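Local coordinates for protein monomethylamine methyltransferase MtmB1 (Methanosarcina barkeri, PDB 1NTH) that catalyses methyl transfer from monomethylamine to the corrinoid cofactor of its partner protein MtmC, a step in methanogenesis from methylamine, at residues V111-R116 and R361-G366; E150-T155 and E382-G387; Q352-T357 and V403-L408; V230-E235 and I256-M261; T182-I187 and G220-T225. All coordinates share one frame; numbering follows the deposited sequence.

Contact 1 (V111-R116 and R361-G366); sequences VNVRKR and REILSG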
# COMPACT_ATOMS: atom_id res chain seq x y z
N VAL A 111 17.76 0.04 9.31
CA VAL A 111 18.67 0.08 10.45
C VAL A 111 18.11 0.96 11.56
O VAL A 111 17.42 1.95 11.29
CB VAL A 111 20.08 0.59 10.07
CG1 VAL A 111 20.74 -0.37 9.10
CG2 VAL A 111 20.00 1.99 9.47
N ASN A 112 18.40 0.58 12.80
CA ASN A 112 17.93 1.35 13.94
C ASN A 112 18.98 2.36 14.37
O ASN A 112 20.16 2.04 14.49
CB ASN A 112 17.64 0.43 15.13
CG ASN A 112 16.55 -0.58 14.83
OD1 ASN A 112 16.83 -1.71 14.41
ND2 ASN A 112 15.31 -0.17 15.02
N VAL A 113 18.53 3.59 14.59
CA VAL A 113 19.43 4.65 15.04
C VAL A 113 19.06 4.94 16.49
O VAL A 113 17.96 5.42 16.78
CB VAL A 113 19.25 5.93 14.21
CG1 VAL A 113 20.24 7.00 14.71
CG2 VAL A 113 19.49 5.64 12.74
N ARG A 114 19.97 4.61 17.40
CA ARG A 114 19.75 4.83 18.83
C ARG A 114 20.91 5.64 19.41
O ARG A 114 21.99 5.70 18.83
CB ARG A 114 19.61 3.49 19.55
CG ARG A 114 18.47 2.63 19.01
CD ARG A 114 18.16 1.44 19.91
NE ARG A 114 17.03 0.65 19.41
CZ ARG A 114 17.14 -0.48 18.73
NH1 ARG A 114 18.34 -0.98 18.45
NH2 ARG A 114 16.06 -1.13 18.33
N LYS A 115 20.67 6.26 20.56
CA LYS A 115 21.70 7.09 21.19
C LYS A 115 22.99 6.36 21.57
O LYS A 115 22.97 5.21 22.01
CB LYS A 115 21.14 7.78 22.44
CG LYS A 115 22.15 8.70 23.10
CD LYS A 115 21.62 9.39 24.35
CE LYS A 115 22.69 10.30 24.95
NZ LYS A 115 22.20 10.99 26.18
N ARG A 116 24.11 7.07 21.40
CA ARG A 116 25.43 6.55 21.77
C ARG A 116 26.03 7.53 22.78
O ARG A 116 25.81 8.73 22.69
CB ARG A 116 26.37 6.48 20.56
CG ARG A 116 26.05 5.37 19.57
CD ARG A 116 27.13 5.27 18.48
NE ARG A 116 28.41 4.78 19.00
CZ ARG A 116 29.49 5.54 19.18
NH1 ARG A 116 29.47 6.83 18.88
NH2 ARG A 116 30.61 4.99 19.66
N ARG A 361 28.96 10.28 18.44
CA ARG A 361 28.08 10.53 17.29
C ARG A 361 27.29 9.27 16.95
O ARG A 361 27.83 8.17 17.03
CB ARG A 361 28.88 10.95 16.06
CG ARG A 361 29.60 12.28 16.17
CD ARG A 361 28.64 13.46 16.12
NE ARG A 361 29.36 14.72 16.30
CZ ARG A 361 28.80 15.92 16.38
NH1 ARG A 361 27.48 16.05 16.29
NH2 ARG A 361 29.55 16.99 16.57
N GLU A 362 26.03 9.44 16.58
CA GLU A 362 25.21 8.29 16.21
C GLU A 362 25.36 7.96 14.74
O GLU A 362 25.22 6.80 14.34
CB GLU A 362 23.73 8.57 16.50
CG GLU A 362 23.32 8.47 17.97
CD GLU A 362 23.77 9.64 18.81
OE1 GLU A 362 23.86 10.77 18.28
OE2 GLU A 362 24.02 9.45 20.02
N ILE A 363 25.66 8.97 13.92
CA ILE A 363 25.80 8.78 12.49
C ILE A 363 27.05 9.45 11.91
O ILE A 363 27.37 10.59 12.28
CB ILE A 363 24.56 9.33 11.74
CG1 ILE A 363 23.30 8.60 12.21
CG2 ILE A 363 24.75 9.18 10.23
CD1 ILE A 363 22.00 9.20 11.66
N LEU A 364 27.74 8.75 11.03
CA LEU A 364 28.93 9.29 10.35
C LEU A 364 28.51 9.42 8.89
O LEU A 364 28.16 8.43 8.25
CB LEU A 364 30.10 8.31 10.46
CG LEU A 364 30.45 7.78 11.85
CD1 LEU A 364 31.72 6.94 11.77
CD2 LEU A 364 30.63 8.94 12.81
N SER A 365 28.54 10.65 8.36
CA SER A 365 28.12 10.89 6.98
C SER A 365 29.30 11.34 6.11
O SER A 365 29.72 12.50 6.19
CB SER A 365 27.01 11.96 6.97
OG SER A 365 26.28 11.96 5.76
N GLY A 366 29.82 10.43 5.30
CA GLY A 366 30.96 10.75 4.45
C GLY A 366 31.05 9.85 3.22
O GLY A 366 30.24 8.94 3.07
O HOH W 1 23.66 4.94 16.55

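Contact 2 (E150-T155 and E382-G387); sequences EKEVDT and EARMMG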
# COMPACT_ATOMS: atom_id res chain seq x y z
N GLU A 150 29.41 -1.93 -0.26
CA GLU A 150 30.25 -2.06 0.94
C GLU A 150 29.39 -2.44 2.14
O GLU A 150 28.48 -1.71 2.51
CB GLU A 150 30.95 -0.72 1.24
CG GLU A 150 32.01 -0.30 0.23
CD GLU A 150 33.20 -1.24 0.19
OE1 GLU A 150 33.53 -1.81 1.25
OE2 GLU A 150 33.80 -1.39 -0.89
N LYS A 151 29.68 -3.59 2.75
CA LYS A 151 28.91 -4.00 3.93
C LYS A 151 29.08 -3.03 5.09
O LYS A 151 28.25 -2.99 6.00
CB LYS A 151 29.31 -5.41 4.37
CG LYS A 151 28.71 -6.51 3.51
CD LYS A 151 28.89 -7.87 4.13
CE LYS A 151 28.08 -8.92 3.37
NZ LYS A 151 28.16 -10.26 4.02
N GLU A 152 30.16 -2.25 5.06
CA GLU A 152 30.43 -1.26 6.10
C GLU A 152 29.38 -0.16 6.10
O GLU A 152 29.10 0.44 7.14
CB GLU A 152 31.80 -0.61 5.88
CG GLU A 152 33.00 -1.43 6.31
CD GLU A 152 33.07 -1.64 7.81
OE1 GLU A 152 32.66 -0.73 8.57
OE2 GLU A 152 33.55 -2.71 8.25
N VAL A 153 28.81 0.12 4.93
CA VAL A 153 27.82 1.19 4.79
C VAL A 153 26.40 0.75 5.14
O VAL A 153 25.92 -0.29 4.67
CB VAL A 153 27.87 1.75 3.34
CG1 VAL A 153 26.86 2.88 3.17
CG2 VAL A 153 29.28 2.27 3.04
N ASP A 154 25.73 1.56 5.97
CA ASP A 154 24.36 1.29 6.42
C ASP A 154 23.29 2.05 5.63
O ASP A 154 22.23 1.50 5.32
CB ASP A 154 24.22 1.66 7.90
CG ASP A 154 25.09 0.81 8.80
OD1 ASP A 154 24.94 -0.43 8.75
OD2 ASP A 154 25.91 1.38 9.55
N THR A 155 23.56 3.32 5.35
CA THR A 155 22.64 4.17 4.60
C THR A 155 23.47 4.96 3.59
O THR A 155 24.70 4.97 3.67
CB THR A 155 21.90 5.17 5.52
OG1 THR A 155 22.86 6.04 6.15
CG2 THR A 155 21.13 4.43 6.60
N GLU A 382 36.51 5.25 0.57
CA GLU A 382 36.69 6.17 1.69
C GLU A 382 35.68 5.86 2.80
O GLU A 382 35.99 5.98 3.98
CB GLU A 382 36.54 7.62 1.22
CG GLU A 382 37.58 8.05 0.18
CD GLU A 382 37.02 8.09 -1.23
OE1 GLU A 382 36.14 8.93 -1.49
OE2 GLU A 382 37.46 7.27 -2.07
N ALA A 383 34.47 5.47 2.41
CA ALA A 383 33.43 5.13 3.38
C ALA A 383 33.79 3.82 4.08
O ALA A 383 33.46 3.63 5.25
CB ALA A 383 32.08 5.00 2.68
N ARG A 384 34.46 2.92 3.36
CA ARG A 384 34.85 1.65 3.96
C ARG A 384 35.84 1.93 5.10
O ARG A 384 35.73 1.35 6.18
CB ARG A 384 35.53 0.74 2.93
CG ARG A 384 35.96 -0.60 3.51
CD ARG A 384 36.94 -1.33 2.61
NE ARG A 384 36.35 -1.71 1.33
CZ ARG A 384 37.00 -2.38 0.38
NH1 ARG A 384 38.26 -2.75 0.58
NH2 ARG A 384 36.40 -2.68 -0.76
N MET A 385 36.79 2.83 4.86
CA MET A 385 37.77 3.16 5.89
C MET A 385 37.07 3.82 7.07
O MET A 385 37.36 3.52 8.23
CB MET A 385 38.85 4.09 5.33
CG MET A 385 39.97 4.39 6.32
SD MET A 385 40.90 2.92 6.83
CE MET A 385 42.08 2.80 5.49
N MET A 386 36.15 4.74 6.77
CA MET A 386 35.40 5.44 7.80
C MET A 386 34.72 4.42 8.70
O MET A 386 34.75 4.54 9.93
CB MET A 386 34.37 6.37 7.14
CG MET A 386 33.53 7.20 8.10
SD MET A 386 32.42 8.35 7.23
CE MET A 386 31.15 7.23 6.65
N GLY A 387 34.13 3.40 8.09
CA GLY A 387 33.45 2.37 8.85
C GLY A 387 34.36 1.45 9.65
O GLY A 387 34.07 1.14 10.80

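Contact 3 (Q352-T357 and V403-L408); sequences QSITDT and VILDKL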
# COMPACT_ATOMS: atom_id res chain seq x y z
N GLN A 352 38.81 11.75 11.67
CA GLN A 352 37.48 12.22 12.00
C GLN A 352 36.59 11.08 12.49
O GLN A 352 35.76 11.28 13.38
CB GLN A 352 36.82 12.92 10.81
CG GLN A 352 35.57 13.67 11.22
CD GLN A 352 34.98 14.49 10.10
OE1 GLN A 352 35.69 14.94 9.20
NE2 GLN A 352 33.67 14.72 10.17
N SER A 353 36.75 9.90 11.91
CA SER A 353 35.95 8.75 12.33
C SER A 353 36.29 8.39 13.78
O SER A 353 35.42 8.04 14.57
CB SER A 353 36.21 7.55 11.41
OG SER A 353 35.44 6.43 11.81
N ILE A 354 37.57 8.49 14.14
CA ILE A 354 37.99 8.19 15.50
C ILE A 354 37.33 9.21 16.45
O ILE A 354 36.75 8.84 17.46
CB ILE A 354 39.52 8.28 15.65
CG1 ILE A 354 40.18 7.13 14.88
CG2 ILE A 354 39.92 8.26 17.12
CD1 ILE A 354 41.69 7.26 14.74
N THR A 355 37.43 10.48 16.09
CA THR A 355 36.86 11.56 16.89
C THR A 355 35.35 11.43 17.04
O THR A 355 34.82 11.51 18.15
CB THR A 355 37.18 12.93 16.27
OG1 THR A 355 38.60 13.07 16.13
CG2 THR A 355 36.65 14.05 17.15
N ASP A 356 34.65 11.24 15.93
CA ASP A 356 33.19 11.13 15.94
C ASP A 356 32.70 9.91 16.72
O ASP A 356 31.74 9.99 17.49
CB ASP A 356 32.64 11.07 14.52
CG ASP A 356 32.81 12.39 13.77
OD1 ASP A 356 32.94 13.44 14.44
OD2 ASP A 356 32.79 12.37 12.52
N THR A 357 33.35 8.77 16.51
CA THR A 357 32.96 7.55 17.20
C THR A 357 33.16 7.67 18.70
O THR A 357 32.25 7.41 19.49
CB THR A 357 33.77 6.34 16.66
OG1 THR A 357 33.51 6.18 15.26
CG2 THR A 357 33.38 5.07 17.40
N VAL A 403 45.32 10.41 22.69
CA VAL A 403 46.73 10.22 22.36
C VAL A 403 46.87 9.83 20.89
O VAL A 403 47.72 10.37 20.18
CB VAL A 403 47.38 9.13 23.24
CG1 VAL A 403 48.77 8.79 22.72
CG2 VAL A 403 47.46 9.62 24.68
N ILE A 404 46.04 8.90 20.45
CA ILE A 404 46.08 8.45 19.06
C ILE A 404 45.78 9.60 18.10
O ILE A 404 46.45 9.75 17.07
CB ILE A 404 45.06 7.31 18.82
CG1 ILE A 404 45.51 6.05 19.57
CG2 ILE A 404 44.94 7.02 17.33
CD1 ILE A 404 44.55 4.88 19.46
N LEU A 405 44.78 10.41 18.43
CA LEU A 405 44.40 11.53 17.57
C LEU A 405 45.52 12.56 17.43
O LEU A 405 45.77 13.07 16.34
CB LEU A 405 43.14 12.21 18.10
CG LEU A 405 41.84 11.44 17.83
CD1 LEU A 405 40.69 12.10 18.57
CD2 LEU A 405 41.59 11.39 16.33
N ASP A 406 46.20 12.85 18.54
CA ASP A 406 47.29 13.82 18.49
C ASP A 406 48.38 13.34 17.53
O ASP A 406 48.91 14.12 16.75
CB ASP A 406 47.88 14.04 19.88
CG ASP A 406 49.03 15.02 19.88
OD1 ASP A 406 48.85 16.15 19.37
OD2 ASP A 406 50.11 14.67 20.39
N LYS A 407 48.69 12.05 17.59
CA LYS A 407 49.72 11.48 16.72
C LYS A 407 49.27 11.41 15.27
O LYS A 407 50.05 11.68 14.35
CB LYS A 407 50.09 10.07 17.19
CG LYS A 407 50.73 10.00 18.56
CD LYS A 407 51.05 8.56 18.92
CE LYS A 407 51.67 8.45 20.31
NZ LYS A 407 51.95 7.03 20.67
N LEU A 408 48.01 11.03 15.06
CA LEU A 408 47.47 10.91 13.71
C LEU A 408 47.36 12.24 12.99
O LEU A 408 47.80 12.38 11.85
CB LEU A 408 46.10 10.22 13.76
CG LEU A 408 45.36 10.06 12.42
CD1 LEU A 408 46.25 9.35 11.41
CD2 LEU A 408 44.08 9.27 12.66

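Contact 4 (V230-E235 and I256-M261); sequences VSQLNE and IMDEQM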
# COMPACT_ATOMS: atom_id res chain seq x y z
N VAL A 230 17.66 19.85 5.98
CA VAL A 230 17.34 21.27 6.06
C VAL A 230 18.64 21.89 6.58
O VAL A 230 19.22 21.40 7.55
CB VAL A 230 16.16 21.56 7.02
CG1 VAL A 230 16.48 21.11 8.42
CG2 VAL A 230 15.85 23.06 6.98
N SER A 231 19.11 22.94 5.92
CA SER A 231 20.38 23.55 6.29
C SER A 231 20.32 24.90 7.01
O SER A 231 19.68 25.84 6.54
CB SER A 231 21.25 23.72 5.05
OG SER A 231 21.40 22.49 4.35
N GLN A 232 20.98 24.97 8.16
CA GLN A 232 21.06 26.23 8.90
C GLN A 232 22.19 27.01 8.26
O GLN A 232 23.07 26.42 7.62
CB GLN A 232 21.40 25.99 10.37
CG GLN A 232 20.32 25.32 11.19
CD GLN A 232 20.64 25.35 12.67
OE1 GLN A 232 20.85 26.42 13.25
NE2 GLN A 232 20.66 24.18 13.31
N LEU A 233 22.19 28.33 8.42
CA LEU A 233 23.25 29.15 7.85
C LEU A 233 24.29 29.50 8.92
O LEU A 233 24.18 29.06 10.06
CB LEU A 233 22.65 30.42 7.24
CG LEU A 233 21.56 30.16 6.18
CD1 LEU A 233 21.10 31.49 5.59
CD2 LEU A 233 22.11 29.26 5.08
N ASN A 234 25.30 30.28 8.55
CA ASN A 234 26.37 30.65 9.48
C ASN A 234 26.31 32.13 9.89
O ASN A 234 26.37 32.99 9.01
CB ASN A 234 27.73 30.38 8.85
CG ASN A 234 27.94 28.92 8.52
OD1 ASN A 234 27.28 28.37 7.63
ND2 ASN A 234 28.84 28.28 9.24
N GLU A 235 26.18 32.44 11.18
CA GLU A 235 26.06 31.48 12.28
C GLU A 235 24.76 31.88 13.00
O GLU A 235 24.45 33.07 13.08
CB GLU A 235 27.23 31.61 13.27
CG GLU A 235 28.62 31.45 12.68
CD GLU A 235 28.90 30.05 12.18
OE1 GLU A 235 28.12 29.12 12.50
OE2 GLU A 235 29.91 29.86 11.46
N ILE A 256 13.51 14.16 9.92
CA ILE A 256 14.20 15.40 9.59
C ILE A 256 15.63 15.49 10.11
O ILE A 256 15.89 15.27 11.29
CB ILE A 256 13.42 16.62 10.15
CG1 ILE A 256 12.04 16.71 9.47
CG2 ILE A 256 14.21 17.91 9.93
CD1 ILE A 256 11.15 17.79 10.04
N MET A 257 16.55 15.81 9.20
CA MET A 257 17.95 15.98 9.57
C MET A 257 18.30 17.45 9.38
O MET A 257 18.37 17.94 8.25
CB MET A 257 18.88 15.13 8.70
CG MET A 257 20.35 15.31 9.09
SD MET A 257 21.52 14.93 7.76
CE MET A 257 21.42 16.46 6.81
N ASP A 258 18.49 18.16 10.48
CA ASP A 258 18.87 19.56 10.44
C ASP A 258 20.40 19.55 10.44
O ASP A 258 21.01 18.76 11.15
CB ASP A 258 18.35 20.28 11.68
CG ASP A 258 18.98 21.65 11.88
OD1 ASP A 258 18.33 22.67 11.57
OD2 ASP A 258 20.13 21.69 12.36
N GLU A 259 21.02 20.41 9.63
CA GLU A 259 22.47 20.45 9.60
C GLU A 259 23.00 21.87 9.76
O GLU A 259 22.33 22.84 9.40
CB GLU A 259 23.00 19.87 8.29
CG GLU A 259 22.68 20.70 7.06
CD GLU A 259 23.33 20.14 5.81
OE1 GLU A 259 23.24 20.80 4.75
OE2 GLU A 259 23.94 19.05 5.89
N GLN A 260 24.20 21.98 10.33
CA GLN A 260 24.85 23.27 10.49
C GLN A 260 26.34 22.98 10.49
O GLN A 260 26.79 22.00 11.10
CB GLN A 260 24.43 23.97 11.79
CG GLN A 260 24.56 25.50 11.72
CD GLN A 260 25.93 26.01 12.12
OE1 GLN A 260 26.44 26.98 11.54
NE2 GLN A 260 26.54 25.38 13.12
N MET A 261 27.09 23.81 9.79
CA MET A 261 28.53 23.62 9.69
C MET A 261 29.25 24.86 10.18
O MET A 261 29.61 25.74 9.39
CB MET A 261 28.91 23.33 8.24
CG MET A 261 28.27 22.05 7.67
SD MET A 261 26.47 22.13 7.40
CE MET A 261 26.40 23.01 5.83
O HOH W 2 25.92 26.06 8.30

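Contact 5 (T182-I187 and G220-T225); sequences TETRLI and GGMTCT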
# COMPACT_ATOMS: atom_id res chain seq x y z
N THR A 182 14.55 12.49 -9.41
CA THR A 182 15.42 11.51 -10.05
C THR A 182 16.61 11.05 -9.21
O THR A 182 16.96 9.87 -9.20
CB THR A 182 15.94 12.08 -11.39
OG1 THR A 182 14.83 12.39 -12.23
CG2 THR A 182 16.84 11.07 -12.10
N GLU A 183 17.24 12.00 -8.52
CA GLU A 183 18.39 11.72 -7.68
C GLU A 183 18.20 10.48 -6.81
O GLU A 183 18.95 9.51 -6.91
CB GLU A 183 18.65 12.95 -6.80
CG GLU A 183 19.75 12.81 -5.76
CD GLU A 183 19.80 14.04 -4.86
OE1 GLU A 183 19.47 13.93 -3.66
OE2 GLU A 183 20.15 15.12 -5.37
N THR A 184 17.18 10.49 -5.95
CA THR A 184 16.96 9.34 -5.08
C THR A 184 16.41 8.13 -5.82
O THR A 184 16.71 6.99 -5.44
CB THR A 184 16.04 9.71 -3.90
OG1 THR A 184 16.70 10.71 -3.10
CG2 THR A 184 15.76 8.50 -3.02
N ARG A 185 15.62 8.34 -6.86
CA ARG A 185 15.10 7.21 -7.62
C ARG A 185 16.27 6.41 -8.19
O ARG A 185 16.29 5.18 -8.10
CB ARG A 185 14.18 7.69 -8.75
CG ARG A 185 12.78 8.04 -8.27
CD ARG A 185 11.93 8.71 -9.35
NE ARG A 185 10.53 8.79 -8.94
CZ ARG A 185 9.62 9.60 -9.48
NH1 ARG A 185 9.95 10.42 -10.47
NH2 ARG A 185 8.38 9.58 -9.02
N LEU A 186 17.26 7.10 -8.75
CA LEU A 186 18.43 6.42 -9.30
C LEU A 186 19.27 5.77 -8.20
O LEU A 186 19.76 4.65 -8.37
CB LEU A 186 19.31 7.41 -10.07
CG LEU A 186 18.74 7.99 -11.36
CD1 LEU A 186 19.72 9.00 -11.94
CD2 LEU A 186 18.47 6.87 -12.36
N ILE A 187 19.44 6.47 -7.08
CA ILE A 187 20.24 5.94 -5.99
C ILE A 187 19.63 4.69 -5.38
O ILE A 187 20.34 3.72 -5.09
CB ILE A 187 20.46 7.02 -4.91
CG1 ILE A 187 21.39 8.10 -5.48
CG2 ILE A 187 21.07 6.40 -3.65
CD1 ILE A 187 21.52 9.34 -4.60
N GLY A 220 9.06 5.89 -5.38
CA GLY A 220 10.32 5.40 -5.89
C GLY A 220 11.48 6.26 -5.45
O GLY A 220 12.65 5.86 -5.58
N GLY A 221 11.17 7.44 -4.93
CA GLY A 221 12.21 8.35 -4.48
C GLY A 221 12.27 8.46 -2.97
O GLY A 221 12.13 7.46 -2.26
N MET A 222 12.47 9.67 -2.46
CA MET A 222 12.54 9.87 -1.02
C MET A 222 11.20 9.59 -0.35
O MET A 222 10.14 9.94 -0.88
CB MET A 222 12.99 11.29 -0.69
CG MET A 222 14.44 11.56 -1.03
SD MET A 222 15.05 13.08 -0.29
CE MET A 222 15.23 12.55 1.43
N THR A 223 11.26 8.94 0.81
CA THR A 223 10.05 8.62 1.57
C THR A 223 10.31 8.94 3.05
O THR A 223 11.41 9.36 3.41
CB THR A 223 9.66 7.14 1.41
OG1 THR A 223 8.37 6.92 2.01
CG2 THR A 223 10.69 6.23 2.06
N CYS A 224 9.32 8.72 3.91
CA CYS A 224 9.48 9.07 5.32
C CYS A 224 10.60 8.36 6.08
O CYS A 224 11.02 8.85 7.13
CB CYS A 224 8.15 8.91 6.07
SG CYS A 224 7.58 7.21 6.24
N THR A 225 11.08 7.24 5.56
CA THR A 225 12.15 6.49 6.20
C THR A 225 13.55 6.93 5.77
O THR A 225 14.54 6.27 6.07
CB THR A 225 12.00 4.98 5.93
OG1 THR A 225 11.79 4.77 4.53
CG2 THR A 225 10.82 4.42 6.70
O HOH W 3 13.89 3.86 -7.56

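Contact 1 (V111-R116 and R361-G366)
Glu362 holds the backbone N of Arg116, and Arg116 holds the carbonyl of Arg361, where the two-stranded hairpin 101-104/111-114 runs up to the start of strand 363-366, one of the parallel strands of the TIM barrel. This is the tight part of the contact. The backbone N of Arg116 donates to Glu362 OE2 at 2.8 Å in a nearly straight bond (169°). OE2 uses its anti lone pair, the one turned away from OE1. A bend at chi2 (75°) folds the Glu362 chain back toward the hairpin, and CG comes to 3.2 Å from Arg114 O. The other oxygen, OE1, is held by the backbone N of Ser330. Arg116 answers with its side chain: NH1 reaches Arg361 O at 2.8 Å, with the oxygen at the guanidinium edge but tilted out of its plane. The same NH1 also bonds Thr357 O, and NE bonds Ala122 O. A leucine here lacks these nitrogens and would probably leave the carbonyl groups of Arg361, Thr357 and Ala122 without this shared donor. The other side is looser. Val113 CG1 makes only long contacts, one of them 4.2 Å to Ile363 CD1, these side chains crossing at about a right angle. Lys115 is partly exposed, and its NZ turns to Asp327 and Thr326. The Arg114 side chain starts away from strand 363-366, and its NH1 forms a salt bridge with Glu101 of a second subunit. Between the two backbones sits water 1, which donates to Arg114 O at 2.9 Å and to Glu362 O at 3.3 Å.

Contact 2 (E150-T155 and E382-G387)
Arg384 sends CG anti to its own N (chi1 -180°), then bends at chi3 (-64°), and this turns its NE and NH2 edge to Glu150. A bend at chi2 in Glu150 brings its carboxylate side-on to the guanidinium. The result is a two-bond salt bridge. NE donates to Glu150 OE1 at 2.8 Å and NH2 to Glu150 OE2 at 2.9 Å. The two flat groups are 40° apart, so the bonds are not alike. OE2 accepts the N-H on its syn lone pair and lies in the guanidinium plane. OE1 is approached from above the carboxylate plane. The two bonds fix the rotation of the guanidinium. Its other edge belongs to a second subunit: NH1 bonds Phe3 O there, and the ring of that Phe3 makes a cation-pi contact.

Glu152 lies across the Arg384 chain at about a right angle. Its OE1 presses on the backbone at Gly387, 3.0 Å from Gly387 C. A CB on residue 387 would collide with this oxygen, and glycine avoids that. Lys123 pairs with OE1 and Arg391 with OE2, so this buried carboxylate has two cationic partners. Val153 CG2 also packs on Ala383 CB, at 3.9 Å.

Glu150 to Val153 form a type I beta turn, closed by Val153 N to Glu150 O at 3.1 Å. The turn leads from helix 140-148 into strand 155-156 and lies against helix 380-393: a type I turn packed on a helix of the TIM barrel's outer layer.

Contact 3 (Q352-T357 and V403-L408)
Ile354 and Thr355 of helix 343-359 meet Ile404, Leu405 and Leu408 of helix 398-410 in an antiparallel helix pair outside the TIM barrel strands. Helix 343-359 is the crossover of a beta-alpha-beta unit, between strands 330-333 and 363-366. The two short axes approach to 10.3 Å, with their directions 157° apart. Along the first segment, Gln352 turns away from the partner helix, and its amide bonds Thr306 and Gln333. Ser353 also serves another neighbour, bonding Met386 O through OG. Ile354 carries most of the contact. Its CG1 is anti to the carbonyl carbon (chi1 -69°), which sends CD1 out between two partners. CD1 lies 3.8 Å from Leu408 CD2 and 4.2 Å from Ile404 CG2. The Ile354 CG2 branch packs on Leu405, 3.6 Å from CD2. The Ile354 and Leu405 side chains lie alongside each other and run opposite ways, while Ile354 and Ile404 cross at about a right angle. Val389 and Thr393 of helix 380-393 also pack on Ile354. Thr355 comes next. Its hydroxyl OG1 faces the fork of Leu405, 3.4 Å from CD1, but its bond goes back to Ala351 O in its own helix. The joint with helix 398-410 is thus apolar in its chemistry. Asp356 and Thr357 have turned past the partner helix, Asp356 OD1 bonding Asn332. Thr357 OG1 donates to Ser353 O at 2.8 Å, and the backbone N of Thr357 reaches that oxygen from the opposite face of its carbonyl plane.

Contact 4 (V230-E235 and I256-M261)
The Gln232 amide turns its NE2 to the Asp258 carboxylate, the two planes 56° apart. NE2 donates to Asp258 OD2 at 2.7 Å. The acceptor lies in the amide plane, and OD2 is approached on its syn side. Thr281 O takes another bond from NE2, while Asn284 bonds OE1, so both ends of the amide are held. His294 and Ser289 bond the carboxylate. The Asn234 amide is gripped along its ND2 edge. ND2 donates in plane to Met261 O at 2.7 Å, from above that carbonyl's plane, and to Glu235 OE2 at 2.9 Å. A cis peptide bond joins Asn234 to Glu235.

Further back, the two segments are neighbouring parallel strands of the TIM barrel, joined through helix 240-251 as a beta-alpha-beta unit. Val230 pairs with Asp258 and Ser231 with Glu259. Val230 N donates to Met257 O at 3.1 Å, Glu259 N to Val230 O at 2.9 Å, and Gln232 N to Glu259 O at 2.8 Å. Val230 and Asp258 share the face turned to the helices. Val230 packs on Ala242 and Ile246, and Asp258 on Ala285. Val230 CG1 takes the crowded position between N and the carbonyl carbon (chi1 60°), 3.8 Å from Asp258 CB.

Ser231 and Glu259 point to the other face, where, in one of its two conformers, the Glu259 carboxylate lies near the pyrrolysine at position 202. Ser231 OG lies 2.5 Å from Glu259 OE1, a doubtfully short value in a side chain with two conformers. Water 2 accepts a bond from Met261 N.

Contact 5 (T182-I187 and G220-T225)
Gly220 O is approached twice from the Arg185 side. Water 3 donates to it at 3.1 Å and to Arg185 O at 2.8 Å, so one water ties the two backbones together. Arg185 CA also points its hydrogen at Gly220 O, with a carbon-oxygen distance of 3.5 Å. The contact joins helix 174-193 of the TIM barrel enzyme to the loop that leads into barrel strand 227-231. With no side chains, Gly220 and Gly221 probably help the loop run close to the helix. Gly220 has a positive phi (86°), where a CB would strike the carbonyl before it. Arg185 stretches its chain alongside Gly220, CG being 3.8 Å from Gly221 N. Its charged end goes further: NE bonds Thr219 O, and NH2 bonds Gly251 O of a neighbouring subunit. Arg185 and Leu186 also pack on yet another subunit, so this helix lies at an interface of the oligomer.

Thr184 faces the loop more squarely. Its OG1 is anti to the carbonyl carbon (chi1 -64°), which sets the hydroxyl over the start of the Met222 side chain and CG2 over the Gly221 backbone. CG2 lies 3.5 Å from Gly221 C. The Thr184 and Met222 side chains cross at about a right angle. OG1 takes a weak hydrogen bond from Asn158. With a glycine in place of Thr184 both branches are gone, which is likely to open a gap beside Gly221 and Met222 and cost Asn158 its weak partner. On the loop side the closest approach to Thr184 is Met222 CG, 3.2 Å from OG1.

All five contacts are mostly buried. Contacts 1 and 4 lie deepest, and both reach the parallel barrel sheet. Contact 4 pairs two barrel strands by backbone bonds. Contact 1 ties a hairpin to a strand mainly through one carboxylate and one guanidinium. Contacts 2 and 3 lie further out among the helices and touch each other through Met386 O and Ser353 OG. Contact 2 rests on a salt bridge beside a second subunit, while contact 3 is apolar and touches no other chain. Contact 5 is the outermost and includes the one exposed touching residue, Gly220. It uses glycines, a water and close side-chain packing near subunit interfaces. Contact 1 touches both contacts 2 and 3.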